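Local coordinates for regulator of G-protein signalling 3 isoform 1 (Homo sapiens, PDB 2F5Y) that is a regulator of G-protein signalling whose PDZ domain, the part crystallised, probably binds the C-terminal tails of partner proteins, at residues Ile7-Gly12 with Glu38-Gln43; Phe16-Cys21 with Ser73-Leu78. All coordinates share one frame; numbering follows the deposited sequence.

How the interactions relate
Interactions 1 and 2 pack against neighbouring strands of one antiparallel sheet, and their centres lie about 7 Å apart. The backbones of 7-12 and 73-78 run side by side, with probable hydrogen bonds from Ile7 N to Leu77 O (2.8 Å) and from Arg11 N to Ser73 O (2.7 Å). Ile9 of interaction 1 touches Ile75 of interaction 2, and Leu42 touches both Phe18 and Leu77, so the two contacts share a continuous apolar core. Interaction 1 joins strand 3-10, at one border of the sheet, to the end of helix 36-40. Interaction 2 lies deeper, its centre about 3 Å from that of the chain against about 8 Å, and includes the loop and strand that in PDZ domains shape one wall of the peptide groove.

Interaction 1 (Ile7-Gly12 with Glu38-Gln43); sequences ITIPRG and ERAGLQ. With SO4 (sulfate ion), chain C.
Strand residue Ile9 and helix residue Ala40 bring their CA atoms to 5.7 Å, the nearest backbone approach between 7-12 and 38-43. Helix 36-40 ends here in a Schellman motif: Gly41 has a phi of 114°, and a weak bond from its N to Glu38 O belongs to the closing turn. A side chain on Gly41 would be jammed against the carbonyl oxygen of Ala40. No direct hydrogen bond crosses the contact. Instead one water accepts from Thr8 N (3.1 Å) and donates to Ala40 O (2.7 Å), linking strand 3-10, at one border of the sheet, to the helix end.

The methyl of Ala40 points at the strand and touches three consecutive residues of it. Its CB lies 3.5 Å from Thr8 O, 3.8 Å from Ile7 CG2 and 3.8 Å from Ile9 CG1. Ile7 has CG1 beside its backbone N (chi1 -54°), and from there the chain tip, CD1, reaches the Gly41 peptide, 4.0 Å from Gly41 C; the other branch, CG2, also touches Leu42. Ile9 sends CD1 to Leu42 CD2, so the strand's inner side chains follow the chain from the last helical residue into the loop. Behind them Leu42 rests on Val28 and Val31 of strand 27-31.

Beyond this apolar patch, the extended chain of Arg39 carries its guanidinium to a sulfate, probably from the crystallisation liquor. The anion sits at the edge of the group, with its sulfur in plane. Arg39 NH2 holds sulfate O4 at 2.9 Å, the N-H...O angle being 154°, while the NH1 bond to O2 is weak; Lys13 N binds the same ion. Joined by methyl packing and a single water, the helix end and the strand depend on close fit rather than on direct polar bonds.

Interaction 2 (Phe16-Cys21 with Ser73-Leu78); sequences FGFTIC and SEIILL
Phe16 lays one face of its ring over CG2 of Ile75, with Phe16 CZ 4.0 Å from that methyl. The two side chains cross obliquely, and the ring atom CD2 comes to 3.8 Å from Ile75 CG1. At the ring's edge, near its plane, Phe16 CE2 meets Glu74 CA at 4.1 Å, so the ring bears on strand backbone as well as on a side chain. Ile75 places CG1 between its backbone N and carbonyl carbon (chi1 56°), and from there CD1 extends to the second aromatic ring. It meets Phe18 at the edge, near the ring plane, 3.8 Å from Phe18 CE1.

Phe16, Gly17 and Phe18 belong to the Gly-Phe-Gly-Phe sequence that corresponds to the GLGF carboxylate-binding loop of PDZ domains. Gly17 has a positive phi (72°), and the chain turns there into strand 18-21. Both phenylalanines also touch Ile68 of helix 61-69; in PDZ domains such residues usually line the pocket for the last side chain of a bound peptide, and the same role is likely here.

Leu77, two residues further along strand 74-81, comes head-on to Phe18, as Ile75 does, and brings CD1 to 4.1 Å from Phe18 CZ. An alanine in place of Ile75 would take away CG1, CG2 and CD1, and is likely to open a gap between the face of Phe16 and the edge of Phe18, leaving both rings freer to shift. Strand 18-21 pairs antiparallel with strand 27-31, whose Val31 also touches Phe18.

Interaction 1 (Ile7-Gly12 with Glu38-Gln43)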
# COMPACT_ATOMS: atom_id res chain seq x y z
N ILE A 7 4.13 6.71 -2.53
CA ILE A 7 3.63 7.01 -1.19
C ILE A 7 4.56 6.34 -0.17
O ILE A 7 4.74 5.12 -0.22
CB ILE A 7 2.21 6.45 -0.99
CG1 ILE A 7 1.25 6.94 -2.08
CG2 ILE A 7 1.66 6.79 0.42
CD1 ILE A 7 1.01 8.43 -2.09
N THR A 8 5.13 7.14 0.74
CA THR A 8 6.10 6.65 1.74
C THR A 8 5.43 6.63 3.12
O THR A 8 5.06 7.67 3.65
CB THR A 8 7.39 7.55 1.81
OG1 THR A 8 8.07 7.53 0.54
CG2 THR A 8 8.35 7.05 2.88
N ILE A 9 5.28 5.44 3.69
CA ILE A 9 4.54 5.29 4.92
C ILE A 9 5.44 4.69 5.96
O ILE A 9 5.77 3.52 5.88
CB ILE A 9 3.36 4.34 4.77
CG1 ILE A 9 2.55 4.69 3.52
CG2 ILE A 9 2.50 4.39 6.05
CD1 ILE A 9 1.62 3.58 3.07
N PRO A 10 5.85 5.50 6.95
CA PRO A 10 6.56 4.94 8.11
C PRO A 10 5.61 4.10 8.96
O PRO A 10 4.41 4.36 9.00
CB PRO A 10 7.05 6.18 8.88
CG PRO A 10 6.86 7.35 7.93
CD PRO A 10 5.72 6.96 7.03
N ARG A 11 6.17 3.08 9.59
CA ARG A 11 5.42 2.20 10.46
C ARG A 11 4.94 2.98 11.69
O ARG A 11 5.70 3.72 12.31
CB ARG A 11 6.32 1.03 10.87
CG ARG A 11 5.76 0.08 11.88
CD ARG A 11 6.69 -1.09 12.09
NE ARG A 11 6.58 -2.08 11.02
CZ ARG A 11 5.62 -2.99 10.94
NH1 ARG A 11 5.61 -3.86 9.93
NH2 ARG A 11 4.65 -3.03 11.85
N GLY A 12 3.66 2.80 12.03
CA GLY A 12 3.08 3.42 13.21
C GLY A 12 2.96 2.45 14.37
O GLY A 12 3.63 1.42 14.41
N GLU A 38 -3.09 7.23 5.66
CA GLU A 38 -3.92 8.37 5.26
C GLU A 38 -3.08 9.63 5.16
O GLU A 38 -3.15 10.37 4.18
CB GLU A 38 -5.05 8.62 6.27
CG GLU A 38 -6.11 9.60 5.76
CD GLU A 38 -6.95 10.22 6.87
OE1 GLU A 38 -6.36 10.71 7.86
OE2 GLU A 38 -8.19 10.23 6.75
N ARG A 39 -2.31 9.91 6.20
CA ARG A 39 -1.59 11.17 6.22
C ARG A 39 -0.36 11.16 5.30
O ARG A 39 0.06 12.21 4.83
CB ARG A 39 -1.29 11.63 7.64
CG ARG A 39 -0.41 10.73 8.37
CD ARG A 39 -0.17 11.24 9.75
NE ARG A 39 0.70 10.29 10.41
CZ ARG A 39 0.32 9.39 11.31
NH1 ARG A 39 -0.94 9.33 11.75
NH2 ARG A 39 1.22 8.57 11.80
N ALA A 40 0.15 9.97 5.01
CA ALA A 40 1.12 9.77 3.92
C ALA A 40 0.53 10.09 2.53
O ALA A 40 1.29 10.46 1.62
CB ALA A 40 1.66 8.32 3.93
N GLY A 41 -0.78 9.93 2.37
CA GLY A 41 -1.45 10.21 1.09
C GLY A 41 -2.06 9.00 0.36
O GLY A 41 -2.65 9.16 -0.70
N LEU A 42 -1.94 7.80 0.91
CA LEU A 42 -2.63 6.64 0.32
C LEU A 42 -4.14 6.86 0.34
O LEU A 42 -4.66 7.58 1.19
CB LEU A 42 -2.28 5.37 1.10
CG LEU A 42 -2.40 4.02 0.41
CD1 LEU A 42 -1.39 3.90 -0.70
CD2 LEU A 42 -2.22 2.92 1.43
N GLN A 43 -4.84 6.29 -0.62
CA GLN A 43 -6.29 6.39 -0.64
C GLN A 43 -6.89 5.17 -1.29
O GLN A 43 -6.22 4.44 -2.02
CB GLN A 43 -6.74 7.67 -1.35
CG GLN A 43 -6.43 7.73 -2.82
CD GLN A 43 -6.81 9.05 -3.43
OE1 GLN A 43 -6.51 10.10 -2.87
NE2 GLN A 43 -7.46 9.01 -4.59
S SO4 C . 0.06 5.92 14.36
O1 SO4 C . 0.11 4.46 14.26
O2 SO4 C . -1.05 6.37 13.53
O3 SO4 C . -0.16 6.29 15.76
O4 SO4 C . 1.30 6.57 13.95
O HOH W 1 3.85 9.95 0.89

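Interaction 2 (Phe16-Cys21 with Ser73-Leu78)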
# COMPACT_ATOMS: atom_id res chain seq x y z
N PHE A 16 0.52 -0.01 9.40
CA PHE A 16 0.53 1.08 8.43
C PHE A 16 -0.84 1.69 8.15
O PHE A 16 -0.95 2.61 7.35
CB PHE A 16 1.16 0.59 7.12
CG PHE A 16 2.57 0.05 7.29
CD1 PHE A 16 2.77 -1.28 7.61
CD2 PHE A 16 3.67 0.88 7.15
CE1 PHE A 16 4.05 -1.78 7.79
CE2 PHE A 16 4.96 0.40 7.31
CZ PHE A 16 5.15 -0.93 7.63
N GLY A 17 -1.89 1.17 8.78
CA GLY A 17 -3.21 1.80 8.77
C GLY A 17 -3.99 1.76 7.47
O GLY A 17 -4.67 2.73 7.11
N PHE A 18 -3.89 0.65 6.74
CA PHE A 18 -4.71 0.44 5.55
C PHE A 18 -5.00 -1.03 5.27
O PHE A 18 -4.30 -1.91 5.76
CB PHE A 18 -4.09 1.09 4.31
CG PHE A 18 -2.86 0.39 3.79
CD1 PHE A 18 -1.60 0.65 4.32
CD2 PHE A 18 -2.95 -0.50 2.72
CE1 PHE A 18 -0.48 0.02 3.83
CE2 PHE A 18 -1.82 -1.15 2.23
CZ PHE A 18 -0.59 -0.87 2.77
N THR A 19 -6.02 -1.24 4.44
CA THR A 19 -6.50 -2.56 4.07
C THR A 19 -6.37 -2.76 2.57
O THR A 19 -6.46 -1.81 1.79
CB THR A 19 -7.99 -2.74 4.48
OG1 THR A 19 -8.07 -2.96 5.89
CG2 THR A 19 -8.59 -3.94 3.79
N ILE A 20 -6.16 -4.01 2.15
CA ILE A 20 -6.08 -4.36 0.73
C ILE A 20 -7.10 -5.44 0.33
O ILE A 20 -7.71 -6.10 1.17
CB ILE A 20 -4.66 -4.80 0.35
CG1 ILE A 20 -4.15 -5.87 1.31
CG2 ILE A 20 -3.73 -3.59 0.38
CD1 ILE A 20 -2.94 -6.63 0.81
N CYS A 21 -7.29 -5.59 -0.98
CA CYS A 21 -8.17 -6.60 -1.56
C CYS A 21 -7.69 -6.91 -2.97
O CYS A 21 -6.90 -6.15 -3.54
CB CYS A 21 -9.64 -6.13 -1.62
SG CYS A 21 -9.92 -4.56 -2.58
N SER A 73 10.57 -0.50 9.05
CA SER A 73 10.54 0.91 9.41
C SER A 73 9.55 1.72 8.59
O SER A 73 8.82 2.55 9.12
CB SER A 73 11.96 1.49 9.26
OG SER A 73 12.90 0.73 10.01
N GLU A 74 9.55 1.47 7.28
CA GLU A 74 8.62 2.11 6.38
C GLU A 74 8.49 1.35 5.08
O GLU A 74 9.41 0.64 4.66
CB GLU A 74 9.08 3.54 6.07
CG GLU A 74 10.24 3.64 5.10
CD GLU A 74 10.65 5.08 4.83
OE1 GLU A 74 10.19 5.98 5.56
OE2 GLU A 74 11.43 5.32 3.88
N ILE A 75 7.34 1.53 4.43
CA ILE A 75 7.12 1.02 3.10
C ILE A 75 7.06 2.22 2.16
O ILE A 75 6.62 3.30 2.53
CB ILE A 75 5.82 0.18 2.98
CG1 ILE A 75 4.59 0.96 3.44
CG2 ILE A 75 5.96 -1.13 3.75
CD1 ILE A 75 3.24 0.25 3.13
N ILE A 76 7.55 2.01 0.94
CA ILE A 76 7.38 2.96 -0.14
C ILE A 76 6.59 2.21 -1.19
O ILE A 76 7.07 1.22 -1.73
CB ILE A 76 8.70 3.42 -0.73
CG1 ILE A 76 9.63 3.92 0.37
CG2 ILE A 76 8.46 4.52 -1.78
CD1 ILE A 76 11.10 3.96 -0.06
N LEU A 77 5.36 2.66 -1.43
CA LEU A 77 4.50 2.03 -2.42
C LEU A 77 4.41 2.92 -3.62
O LEU A 77 4.22 4.12 -3.47
CB LEU A 77 3.09 1.85 -1.90
CG LEU A 77 2.85 1.01 -0.66
CD1 LEU A 77 1.33 1.07 -0.34
CD2 LEU A 77 3.33 -0.43 -0.89
N LEU A 78 4.55 2.35 -4.81
CA LEU A 78 4.19 3.05 -6.01
C LEU A 78 2.78 2.59 -6.39
O LEU A 78 2.54 1.40 -6.58
CB LEU A 78 5.18 2.76 -7.13
CG LEU A 78 4.90 3.63 -8.35
CD1 LEU A 78 5.42 5.03 -8.11
CD2 LEU A 78 5.51 3.00 -9.56